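Local coordinates for Lin1944 protein (Listeria innocua, PDB 3D7L), which probably acts as an oxidoreductase of the short-chain dehydrogenase/reductase family, although its reaction and substrate are not established, at residues Ile9-Thr14 against Ala18-Leu23; Lys25-Ile30 against Ser189-Gln194; Gly37-Asp42 against Glu54-Val59; Thr44-Ile49 against Gln93-Leu98; Asn153-Asn158 against Ala180-Ala185. All blocks are in the same frame, centred on the assembly; numbering follows the deposited sequence.

Contact 1 (Ile9-Thr14 against Ala18-Leu23)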
# COMPACT_ATOMS: atom_id res chain seq x y z
N ILE D 9 17.62 4.87 10.14
CA ILE D 9 17.62 3.44 9.76
C ILE D 9 17.89 3.37 8.27
O ILE D 9 17.18 4.00 7.49
CB ILE D 9 16.28 2.72 10.13
CG1 ILE D 9 16.05 2.82 11.64
CG2 ILE D 9 16.32 1.22 9.76
CD1 ILE D 9 14.70 3.36 12.05
N GLY D 10 18.93 2.62 7.89
CA GLY D 10 19.31 2.48 6.47
C GLY D 10 20.48 3.39 6.09
O GLY D 10 20.69 3.66 4.92
N ALA D 11 21.23 3.84 7.09
CA ALA D 11 22.27 4.87 6.91
C ALA D 11 23.40 4.49 5.95
O ALA D 11 23.98 5.37 5.33
CB ALA D 11 22.84 5.30 8.25
N SER D 12 23.69 3.19 5.82
CA SER D 12 24.76 2.72 4.94
C SER D 12 24.38 2.61 3.46
O SER D 12 25.25 2.44 2.61
CB SER D 12 25.30 1.38 5.44
OG SER D 12 24.33 0.37 5.21
N GLY D 13 23.08 2.70 3.15
CA GLY D 13 22.58 2.67 1.76
C GLY D 13 22.97 3.93 1.00
O GLY D 13 23.44 4.92 1.60
N THR D 14 22.79 3.91 -0.31
CA THR D 14 23.14 5.07 -1.14
C THR D 14 22.35 6.28 -0.66
O THR D 14 22.93 7.31 -0.28
CB THR D 14 22.80 4.84 -2.63
OG1 THR D 14 23.39 3.61 -3.08
CG2 THR D 14 23.31 5.99 -3.48
N ALA D 18 23.58 9.65 1.95
CA ALA D 18 23.33 11.06 1.59
C ALA D 18 22.48 11.76 2.65
O ALA D 18 22.69 12.94 2.93
CB ALA D 18 22.67 11.17 0.24
N VAL D 19 21.53 11.03 3.24
CA VAL D 19 20.67 11.58 4.30
C VAL D 19 21.51 11.89 5.53
O VAL D 19 21.48 13.01 6.03
CB VAL D 19 19.43 10.68 4.61
CG1 VAL D 19 18.64 11.22 5.82
CG2 VAL D 19 18.49 10.61 3.38
N LYS D 20 22.29 10.91 5.97
CA LYS D 20 23.21 11.07 7.09
C LYS D 20 24.07 12.33 6.93
O LYS D 20 24.23 13.10 7.88
CB LYS D 20 24.10 9.82 7.22
CG LYS D 20 24.93 9.73 8.53
CD LYS D 20 25.86 8.52 8.45
CE LYS D 20 26.81 8.43 9.64
NZ LYS D 20 27.83 9.53 9.61
N GLU D 21 24.62 12.54 5.74
CA GLU D 21 25.50 13.67 5.49
C GLU D 21 24.87 15.03 5.74
O GLU D 21 25.53 15.93 6.28
CB GLU D 21 26.07 13.60 4.08
CG GLU D 21 27.38 14.34 3.94
CD GLU D 21 28.19 13.92 2.72
OE1 GLU D 21 29.33 14.43 2.57
OE2 GLU D 21 27.71 13.08 1.92
N ARG D 22 23.62 15.20 5.32
CA ARG D 22 22.88 16.43 5.61
C ARG D 22 22.55 16.55 7.10
O ARG D 22 22.94 17.54 7.72
CB ARG D 22 21.59 16.53 4.78
CG ARG D 22 21.81 16.90 3.33
CD ARG D 22 20.61 17.64 2.72
NE ARG D 22 20.59 19.03 3.16
CZ ARG D 22 21.29 20.02 2.60
NH1 ARG D 22 22.09 19.80 1.56
NH2 ARG D 22 21.18 21.25 3.10
N LEU D 23 21.85 15.56 7.65
CA LEU D 23 21.34 15.60 9.03
C LEU D 23 22.42 15.68 10.12
O LEU D 23 22.21 16.27 11.19
CB LEU D 23 20.38 14.43 9.30
CG LEU D 23 19.22 14.20 8.30
CD1 LEU D 23 18.31 13.06 8.78
CD2 LEU D 23 18.40 15.45 8.05
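Lys20 meets Ala11 through a nearly straight chain. Its chi1 of -168° turns CG away from its own N, and chi2 and chi3 are also close to trans. The methylenes therefore run out past Ala11, and Lys20 CD comes to 4.4 Å from Ala11 CB. This is a loose apolar touch of a methylene against a methyl. Only at the last torsion does the chain turn, with chi4 at -69°. The ammonium end leads away from the loop and pairs with Glu24 in a salt bridge. Thr31 of strand 28-33 also touches both Ala11 and Lys20, so the two side chains share a neighbour.

The second link is a backbone one. Ala18 N donates to Thr14 O over 3.3 Å, a weak bond of the first helical turn. Ser17 OG pairs with both Gly13 O and Thr14 O, so it may compete for the Thr14 carbonyl. Ala18 CB lies 3.9 Å from Thr14 O.

The loop before the helix folds as a type I turn from Gly10 to Gly13, closed by Gly13 N on Gly10 O at 3.1 Å. Gly10 has a phi of 99°, which suits glycine. Gly13 is the N-cap of helix 14-23. A glycine-rich turn that leads from the first strand straight into a helix is the hallmark of the dinucleotide-binding Rossmann fold, as in other short-chain dehydrogenases.

Contact 2 (Lys25-Ile30 against Ser189-Gln194)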
# COMPACT_ATOMS: atom_id res chain seq x y z
N LYS D 25 25.04 17.52 10.15
CA LYS D 25 25.48 18.90 10.34
C LYS D 25 24.66 19.61 11.41
O LYS D 25 25.10 20.60 11.99
CB LYS D 25 25.31 19.70 9.04
CG LYS D 25 25.77 19.03 7.76
CD LYS D 25 27.22 19.29 7.49
CE LYS D 25 27.40 19.69 6.03
NZ LYS D 25 27.36 18.51 5.16
N LYS D 26 23.44 19.11 11.63
CA LYS D 26 22.43 19.79 12.45
C LYS D 26 21.98 19.01 13.70
O LYS D 26 21.22 19.55 14.50
CB LYS D 26 21.18 20.08 11.62
CG LYS D 26 21.41 20.58 10.20
CD LYS D 26 20.19 21.33 9.68
CE LYS D 26 20.63 22.58 8.94
NZ LYS D 26 19.46 23.28 8.41
N ALA D 27 22.40 17.74 13.83
CA ALA D 27 21.91 16.84 14.89
C ALA D 27 22.87 15.69 15.19
O ALA D 27 23.73 15.34 14.36
CB ALA D 27 20.57 16.25 14.48
N GLU D 28 22.71 15.10 16.36
CA GLU D 28 23.29 13.79 16.65
C GLU D 28 22.53 12.72 15.85
O GLU D 28 21.32 12.57 16.01
CB GLU D 28 23.20 13.46 18.15
CG GLU D 28 23.79 12.08 18.54
CD GLU D 28 23.65 11.76 20.05
OE1 GLU D 28 22.86 12.45 20.74
OE2 GLU D 28 24.33 10.82 20.55
N VAL D 29 23.24 11.99 14.99
CA VAL D 29 22.62 10.89 14.24
C VAL D 29 23.10 9.56 14.81
O VAL D 29 24.29 9.27 14.86
CB VAL D 29 22.95 10.93 12.73
CG1 VAL D 29 22.23 9.77 11.96
CG2 VAL D 29 22.61 12.27 12.13
N ILE D 30 22.14 8.75 15.26
CA ILE D 30 22.37 7.38 15.66
C ILE D 30 22.01 6.53 14.44
O ILE D 30 20.89 6.63 13.93
CB ILE D 30 21.42 7.00 16.80
CG1 ILE D 30 21.56 7.99 17.97
CG2 ILE D 30 21.65 5.52 17.23
CD1 ILE D 30 20.61 7.69 19.10
N SER D 189 11.52 17.27 6.08
CA SER D 189 10.64 16.52 6.99
C SER D 189 11.08 16.62 8.45
O SER D 189 10.25 16.88 9.31
CB SER D 189 10.50 15.06 6.56
OG SER D 189 9.60 14.43 7.43
N VAL D 190 12.37 16.45 8.74
CA VAL D 190 12.83 16.48 10.13
C VAL D 190 12.77 17.87 10.76
O VAL D 190 12.34 18.03 11.91
CB VAL D 190 14.26 15.86 10.26
CG1 VAL D 190 14.87 16.06 11.68
CG2 VAL D 190 14.25 14.39 9.87
N PHE D 191 13.20 18.89 10.02
CA PHE D 191 13.43 20.21 10.60
C PHE D 191 12.32 21.20 10.33
O PHE D 191 12.21 22.21 11.03
CB PHE D 191 14.78 20.76 10.14
CG PHE D 191 15.94 20.07 10.80
CD1 PHE D 191 16.32 20.41 12.10
CD2 PHE D 191 16.65 19.09 10.13
CE1 PHE D 191 17.39 19.77 12.73
CE2 PHE D 191 17.73 18.45 10.74
CZ PHE D 191 18.10 18.78 12.05
N GLY D 192 11.52 20.92 9.30
CA GLY D 192 10.29 21.67 9.02
C GLY D 192 9.17 21.28 9.99
O GLY D 192 9.43 20.62 11.01
N ALA D 193 7.95 21.69 9.69
CA ALA D 193 6.85 21.53 10.65
C ALA D 193 5.58 20.98 10.02
O ALA D 193 4.49 21.07 10.63
CB ALA D 193 6.56 22.85 11.36
N GLN D 194 5.72 20.42 8.82
CA GLN D 194 4.58 19.86 8.10
C GLN D 194 4.35 18.40 8.45
O GLN D 194 5.26 17.73 8.96
CB GLN D 194 4.77 20.02 6.57
CG GLN D 194 5.13 21.47 6.17
CD GLN D 194 5.42 21.64 4.68
OE1 GLN D 194 5.62 20.67 3.93
NE2 GLN D 194 5.46 22.90 4.24
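The Phe191 ring has Lys26 over one face and Val190 on the other. Lys26 CD stands 3.9 Å above the ring plane, offset toward the rim, and makes a CH-pi contact with 4.1 Å between CD and the ring centroid. Val190 CG1 covers the opposite face, also offset toward the rim. Ala27 CB sits at the edge, near the ring plane, 4.3 Å from Phe191 CZ.

The closest approach is between Lys26 CB and Phe191 CZ, at 3.4 Å. This is a tight contact at the CZ end of the ring. From there the lysine chain runs back over the face, with a bend at chi3 (138°). Lys26 NZ lies 5.5 Å from the ring centroid, so any cation-pi attraction is weak. Its stronger partner is Glu187, one helical turn before Phe191, in a salt bridge.

The contact joins the chain around the start of strand 28-33, the second strand in chain order of the Rossmann sheet, to the C-terminal end of helix 179-191. Helix 179-191 ends at Phe191, and Gly192 is the first residue to leave helical angles. Ala27 and Val190 both also touch Met4, so this apolar patch continues toward the start of strand 5-9.

Contact 3 (Gly37-Asp42 against Glu54-Val59)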
# COMPACT_ATOMS: atom_id res chain seq x y z
N GLY D 37 25.80 -0.16 11.79
CA GLY D 37 25.22 0.90 12.60
C GLY D 37 25.53 0.91 14.09
O GLY D 37 25.93 -0.11 14.66
N ASP D 38 25.35 2.07 14.72
CA ASP D 38 25.37 2.20 16.19
C ASP D 38 24.42 1.18 16.86
O ASP D 38 24.70 0.67 17.93
CB ASP D 38 24.95 3.61 16.62
CG ASP D 38 25.88 4.70 16.08
OD1 ASP D 38 27.11 4.54 16.18
OD2 ASP D 38 25.37 5.73 15.55
N VAL D 39 23.28 0.91 16.24
CA VAL D 39 22.38 -0.11 16.75
C VAL D 39 21.99 -0.91 15.52
O VAL D 39 22.00 -0.36 14.41
CB VAL D 39 21.15 0.51 17.49
CG1 VAL D 39 20.36 -0.54 18.22
CG2 VAL D 39 21.61 1.52 18.55
N THR D 40 21.70 -2.20 15.68
CA THR D 40 21.24 -2.98 14.53
C THR D 40 19.78 -3.39 14.67
O THR D 40 19.23 -3.38 15.77
CB THR D 40 22.13 -4.21 14.20
OG1 THR D 40 22.17 -5.11 15.32
CG2 THR D 40 23.56 -3.78 13.85
N VAL D 41 19.16 -3.72 13.54
CA VAL D 41 17.73 -4.04 13.48
C VAL D 41 17.45 -4.88 12.22
O VAL D 41 18.00 -4.62 11.15
CB VAL D 41 16.83 -2.74 13.56
CG1 VAL D 41 17.02 -1.81 12.36
CG2 VAL D 41 15.33 -3.09 13.76
N ASP D 42 16.67 -5.94 12.40
CA ASP D 42 16.02 -6.65 11.29
C ASP D 42 14.58 -6.16 11.29
O ASP D 42 13.79 -6.55 12.17
CB ASP D 42 16.06 -8.17 11.49
CG ASP D 42 15.37 -8.93 10.37
OD1 ASP D 42 14.69 -8.29 9.54
OD2 ASP D 42 15.50 -10.17 10.31
N GLU D 54 14.37 -0.14 22.54
CA GLU D 54 14.82 -0.20 23.95
C GLU D 54 16.27 0.27 24.06
O GLU D 54 16.61 1.06 24.94
CB GLU D 54 14.75 -1.62 24.53
CG GLU D 54 13.37 -2.26 24.59
CD GLU D 54 13.44 -3.77 24.95
OE1 GLU D 54 12.64 -4.58 24.39
OE2 GLU D 54 14.31 -4.14 25.77
N GLN D 55 17.13 -0.24 23.17
CA GLN D 55 18.51 0.19 23.11
C GLN D 55 18.63 1.70 22.91
O GLN D 55 19.35 2.36 23.65
CB GLN D 55 19.30 -0.59 22.04
CG GLN D 55 19.76 -2.01 22.50
CD GLN D 55 20.44 -2.86 21.39
OE1 GLN D 55 21.41 -3.58 21.65
NE2 GLN D 55 19.92 -2.79 20.16
N VAL D 56 17.89 2.24 21.94
CA VAL D 56 18.02 3.64 21.52
C VAL D 56 17.51 4.68 22.54
O VAL D 56 18.07 5.76 22.63
CB VAL D 56 17.33 3.89 20.15
CG1 VAL D 56 17.32 5.37 19.82
CG2 VAL D 56 18.05 3.14 19.06
N GLY D 57 16.44 4.36 23.28
CA GLY D 57 15.77 5.34 24.15
C GLY D 57 15.03 6.44 23.38
O GLY D 57 14.64 6.25 22.22
N LYS D 58 14.84 7.60 24.01
CA LYS D 58 14.07 8.69 23.40
C LYS D 58 14.86 9.44 22.34
O LYS D 58 16.02 9.79 22.56
CB LYS D 58 13.57 9.67 24.48
CG LYS D 58 12.32 9.20 25.25
CD LYS D 58 11.06 9.50 24.44
CE LYS D 58 9.78 9.31 25.25
NZ LYS D 58 8.55 9.78 24.51
N VAL D 59 14.22 9.66 21.19
CA VAL D 59 14.76 10.53 20.13
C VAL D 59 13.77 11.60 19.64
O VAL D 59 12.59 11.61 20.01
CB VAL D 59 15.36 9.72 18.93
CG1 VAL D 59 16.56 8.92 19.41
CG2 VAL D 59 14.32 8.82 18.29
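The apolar part of the contact is Val39 against Val56. Val39 CG2 and Val56 CG2 lie 3.9 Å apart, and the two side chains meet at a slant. In both valines CG1 is anti to the backbone N, with chi1 of -170° in Val39 and 173° in Val56. The other branch, CG2, does the touching in each. Val56 is buried and rests on Leu7 of strand 5-9. Val39 also touches Met52, one helical turn before Val56.

The mixed part is Val39 against Gln55. The two side chains slide past each other in opposite directions. Gln55 CB lies 4.0 Å from Val39 CG1, a normal packing distance. The glutamine is extended beyond CG, which carries its amide along the valine. Gln55 NE2 is modelled only 3.0 Å from Val39 CG1. That is too close for an amide nitrogen and a methyl, so the placing of the amide end is doubtful.

Backbone hydrogen bonds of Val39 with Thr31 and of Val41 with Gly33 add the short, weakly bonded strand 39-40 at the edge of the parallel sheet. Helix 46-56 ends at Val56, and Gly57 follows with a phi of 69°, which is easy for glycine.

What joins the two segments is apolar packing, with Val39 CG2 on Val56 CG2 as its sound part. Val56 is its buried side and Gln55 its solvent-exposed side. The side chains make no polar bond here. Direction is more likely set by the backbone bonds to Thr31 and Gly33 and by Asp42 N on Ser48 OG, near the start of the helix.

Contact 4 (Thr44-Ile49 against Gln93-Leu98)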
# COMPACT_ATOMS: atom_id res chain seq x y z
N THR D 44 12.21 -6.82 9.39
CA THR D 44 11.21 -7.89 9.13
C THR D 44 10.81 -8.65 10.41
O THR D 44 9.88 -9.47 10.40
CB THR D 44 11.64 -8.93 8.08
OG1 THR D 44 12.58 -9.82 8.66
CG2 THR D 44 12.25 -8.27 6.83
N ASN D 45 11.51 -8.36 11.51
CA ASN D 45 11.28 -9.04 12.76
C ASN D 45 10.84 -8.05 13.85
O ASN D 45 11.61 -7.16 14.24
CB ASN D 45 12.55 -9.83 13.10
CG ASN D 45 12.42 -10.65 14.36
OD1 ASN D 45 12.32 -10.10 15.48
ND2 ASN D 45 12.45 -11.96 14.21
N ILE D 46 9.60 -8.21 14.31
CA ILE D 46 8.97 -7.38 15.35
C ILE D 46 9.79 -7.26 16.65
O ILE D 46 10.05 -6.15 17.13
CB ILE D 46 7.55 -7.92 15.68
CG1 ILE D 46 6.62 -7.75 14.47
CG2 ILE D 46 6.93 -7.23 16.88
CD1 ILE D 46 5.49 -8.79 14.43
N ASP D 47 10.21 -8.39 17.23
CA ASP D 47 11.00 -8.33 18.47
C ASP D 47 12.32 -7.60 18.28
O ASP D 47 12.73 -6.86 19.16
CB ASP D 47 11.23 -9.71 19.07
CG ASP D 47 9.94 -10.34 19.53
OD1 ASP D 47 9.58 -10.17 20.72
OD2 ASP D 47 9.27 -10.98 18.69
N SER D 48 12.95 -7.79 17.13
CA SER D 48 14.16 -7.06 16.76
C SER D 48 13.94 -5.53 16.72
O SER D 48 14.76 -4.75 17.20
CB SER D 48 14.66 -7.58 15.41
OG SER D 48 15.73 -6.80 14.91
N ILE D 49 12.82 -5.08 16.14
CA ILE D 49 12.53 -3.64 16.16
C ILE D 49 12.36 -3.15 17.61
O ILE D 49 12.88 -2.09 17.98
CB ILE D 49 11.27 -3.28 15.31
CG1 ILE D 49 11.54 -3.50 13.82
CG2 ILE D 49 10.85 -1.85 15.56
CD1 ILE D 49 10.30 -3.77 13.03
N GLN D 93 8.73 -0.89 7.32
CA GLN D 93 8.69 0.55 7.58
C GLN D 93 7.48 0.96 8.43
O GLN D 93 7.58 1.83 9.30
CB GLN D 93 8.70 1.36 6.29
CG GLN D 93 9.98 1.30 5.49
CD GLN D 93 10.04 2.47 4.50
OE1 GLN D 93 10.66 3.50 4.78
NE2 GLN D 93 9.37 2.32 3.34
N ILE D 94 6.35 0.31 8.21
CA ILE D 94 5.15 0.65 8.98
C ILE D 94 5.29 0.24 10.44
O ILE D 94 4.96 1.03 11.35
CB ILE D 94 3.84 0.17 8.27
CG1 ILE D 94 3.58 1.10 7.05
CG2 ILE D 94 2.65 0.20 9.23
CD1 ILE D 94 2.58 0.62 6.06
N ASN D 95 5.86 -0.94 10.66
CA ASN D 95 6.16 -1.43 12.00
C ASN D 95 7.12 -0.53 12.75
O ASN D 95 6.98 -0.35 13.96
CB ASN D 95 6.60 -2.90 11.98
CG ASN D 95 5.43 -3.85 11.70
OD1 ASN D 95 4.28 -3.43 11.71
ND2 ASN D 95 5.71 -5.12 11.43
N LEU D 96 8.08 0.08 12.05
CA LEU D 96 8.93 1.07 12.74
C LEU D 96 8.10 2.21 13.32
O LEU D 96 8.47 2.79 14.34
CB LEU D 96 10.01 1.63 11.83
CG LEU D 96 11.07 0.72 11.22
CD1 LEU D 96 11.83 1.55 10.21
CD2 LEU D 96 12.02 0.06 12.26
N VAL D 97 6.99 2.54 12.66
CA VAL D 97 6.06 3.56 13.17
C VAL D 97 5.20 2.96 14.29
O VAL D 97 5.13 3.54 15.39
CB VAL D 97 5.17 4.14 12.05
CG1 VAL D 97 4.08 4.99 12.62
CG2 VAL D 97 6.02 4.91 11.03
N LEU D 98 4.58 1.81 14.04
CA LEU D 98 3.71 1.23 15.07
C LEU D 98 4.45 0.95 16.39
O LEU D 98 3.85 1.03 17.46
CB LEU D 98 3.01 -0.05 14.58
CG LEU D 98 2.20 0.10 13.28
CD1 LEU D 98 1.56 -1.21 12.94
CD2 LEU D 98 1.13 1.19 13.39
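Ile49 carries the apolar contact, against Leu96 and Asn95. Leu96 CD2 reaches Ile49 CG1 at 3.9 Å and Ile49 CG2 at 4.0 Å, so one methyl of the leucine meets both branches of the isoleucine. The side chains cross at about a right angle. The tip of Ile49 goes to the other neighbour: Ile49 CD1 lies 3.9 Å from Asn95 CB. With chi1 at -68°, CG1 lies beside the backbone N and leads CD1 on to Asn95.

A mixed contact lies next to it. Asn95 ND2 comes to 4.1 Å from Ile46 CG1, too far for more than loose packing. Pro79 of the second subunit packs on both Ile46 and Asn95, so this end of the contact adjoins the dimer interface.

The polar bond is local to 44-49. Asn45 is the N-cap of helix 46-56, and its OD1 accepts from Ser48 N at 2.9 Å. The N-H points well at the oxygen, at 162°, and the donor is tilted 15° from the carbonyl plane.

Helices 46-56 and 79-100 flank the same side of the parallel sheet and meet here through the first turn of one. This is the helix layer of a Rossmann fold, and helix 79-100 also reaches the second subunit, as its counterpart commonly does in short-chain dehydrogenase dimers.

Contact 5 (Asn153-Asn158 against Ala180-Ala185)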
# COMPACT_ATOMS: atom_id res chain seq x y z
N ASN D 153 5.88 12.25 7.65
CA ASN D 153 5.87 12.51 6.21
C ASN D 153 6.57 11.38 5.45
O ASN D 153 7.23 10.56 6.05
CB ASN D 153 6.60 13.82 5.88
CG ASN D 153 6.01 15.02 6.58
OD1 ASN D 153 4.85 15.39 6.34
ND2 ASN D 153 6.81 15.67 7.44
N THR D 154 6.43 11.37 4.13
CA THR D 154 7.18 10.43 3.32
C THR D 154 8.00 11.18 2.27
O THR D 154 7.63 12.29 1.86
CB THR D 154 6.30 9.36 2.62
OG1 THR D 154 5.28 9.99 1.84
CG2 THR D 154 5.66 8.45 3.63
N VAL D 155 9.11 10.59 1.88
CA VAL D 155 9.93 11.13 0.80
C VAL D 155 9.91 10.10 -0.34
O VAL D 155 10.13 8.91 -0.11
CB VAL D 155 11.35 11.47 1.27
CG1 VAL D 155 12.26 11.89 0.07
CG2 VAL D 155 11.30 12.59 2.34
N SER D 156 9.58 10.56 -1.54
CA SER D 156 9.46 9.68 -2.71
C SER D 156 10.48 10.06 -3.77
O SER D 156 10.32 11.05 -4.50
CB SER D 156 8.06 9.72 -3.30
OG SER D 156 7.96 8.77 -4.36
N PRO D 157 11.58 9.31 -3.84
CA PRO D 157 12.60 9.66 -4.81
C PRO D 157 12.41 9.01 -6.17
O PRO D 157 11.83 7.92 -6.29
CB PRO D 157 13.89 9.12 -4.18
CG PRO D 157 13.45 8.32 -2.94
CD PRO D 157 11.99 8.16 -3.01
N ASN D 158 12.93 9.70 -7.18
CA ASN D 158 13.17 9.12 -8.49
C ASN D 158 14.41 8.24 -8.38
O ASN D 158 15.09 8.22 -7.33
CB ASN D 158 13.40 10.26 -9.49
CG ASN D 158 13.16 9.86 -10.93
OD1 ASN D 158 13.18 8.67 -11.28
ND2 ASN D 158 12.89 10.87 -11.78
N ALA D 180 21.93 13.79 -3.03
CA ALA D 180 21.97 15.06 -2.28
C ALA D 180 20.66 15.87 -2.33
O ALA D 180 20.30 16.54 -1.36
CB ALA D 180 23.14 15.93 -2.75
N LYS D 181 19.97 15.85 -3.48
CA LYS D 181 18.72 16.59 -3.62
C LYS D 181 17.59 15.91 -2.85
O LYS D 181 16.81 16.56 -2.17
CB LYS D 181 18.36 16.78 -5.10
CG LYS D 181 17.14 17.63 -5.37
CD LYS D 181 16.82 17.61 -6.84
CE LYS D 181 15.62 18.48 -7.15
NZ LYS D 181 15.36 18.51 -8.61
N VAL D 182 17.50 14.59 -2.96
CA VAL D 182 16.53 13.85 -2.19
C VAL D 182 16.76 14.06 -0.68
O VAL D 182 15.80 14.14 0.08
CB VAL D 182 16.55 12.34 -2.55
CG1 VAL D 182 15.45 11.59 -1.79
CG2 VAL D 182 16.36 12.15 -4.06
N ALA D 183 18.02 14.17 -0.27
CA ALA D 183 18.36 14.28 1.17
C ALA D 183 17.78 15.56 1.80
O ALA D 183 17.46 15.59 2.99
CB ALA D 183 19.86 14.18 1.38
N ARG D 184 17.65 16.60 0.97
CA ARG D 184 17.03 17.88 1.36
C ARG D 184 15.57 17.72 1.82
O ARG D 184 15.16 18.37 2.77
CB ARG D 184 17.11 18.89 0.22
CG ARG D 184 18.47 19.51 -0.01
CD ARG D 184 18.42 20.52 -1.20
NE ARG D 184 19.75 20.96 -1.58
CZ ARG D 184 20.43 21.97 -1.02
NH1 ARG D 184 19.90 22.69 -0.04
NH2 ARG D 184 21.64 22.27 -1.47
N ALA D 185 14.83 16.85 1.14
CA ALA D 185 13.44 16.50 1.48
C ALA D 185 13.31 15.84 2.85
O ALA D 185 12.35 16.11 3.61
CB ALA D 185 12.84 15.60 0.39
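Asn153 ND2 is gripped by two acceptors, Gln194 O and Ser189 OG, while Asn153 OD1 accepts from Glu197 N. The whole amide is therefore used. It fastens strand 151-157 to the C-terminal end of helix 179-191 and to the chain that follows. Further along the same strand, Val155 and Pro157 pack against Val182 and Ala185 of that helix.

Val155 is the middle of the packing. Its chi1 of 174° sends CG1 between two helix residues. Val155 CG1 is 3.7 Å from Val182 CG1 and 3.8 Å from Ala185 CB. The second branch, Val155 CG2, lies 3.9 Å from the same Ala185 CB. Both valine methyls thus close on the small alanine.

Pro157 meets Val182 at about a right angle. Its CB lies 3.8 Å from Val182 CG1 and 3.9 Å from Val182 CG2, so the proline faces both methyls of one valine. Leu15 of helix 14-23 touches Pro157 and Val182 too, and Val201 touches Val182 and Ala185.

The strand and helix segments run almost antiparallel, at 166°, with axes 8.8 Å apart. Strand 151-157, helix 179-191 and strand 198-201 form a beta-alpha-beta crossover between neighbouring parallel strands, and this contact is its first half.

The chemistry is divided. The facing surfaces are aliphatic and fit by shape. The directional bonds are those of the Asn153 amide, whose polar atoms are buried and bonded. They are consistent with a fixed placing of the strand against the end of the helix.

Contacts 1, 2 and 5 lie close together, with centres 11 to 13 Å apart. Contacts 1 and 5 meet where helices 14-23 and 179-191 pack: Ala18 O lies 3.5 Å from Ala183 CB. Contacts 2 and 5 share helix 179-191. Contacts 3 and 4 share helix 46-56, and Asp42 N lies 2.8 Å from Ser48 OG, a probable hydrogen bond. Their centres are about 12 Å apart. Contacts 3 and 5 fall on opposite sides of the chain centre, 23 Å apart between centres. Contact 1 touches all the others: Ile9 CD1 is 3.9 Å from Leu96 CD1 of contact 4. Its glycine turn would form part of the dinucleotide site, by analogy with the family.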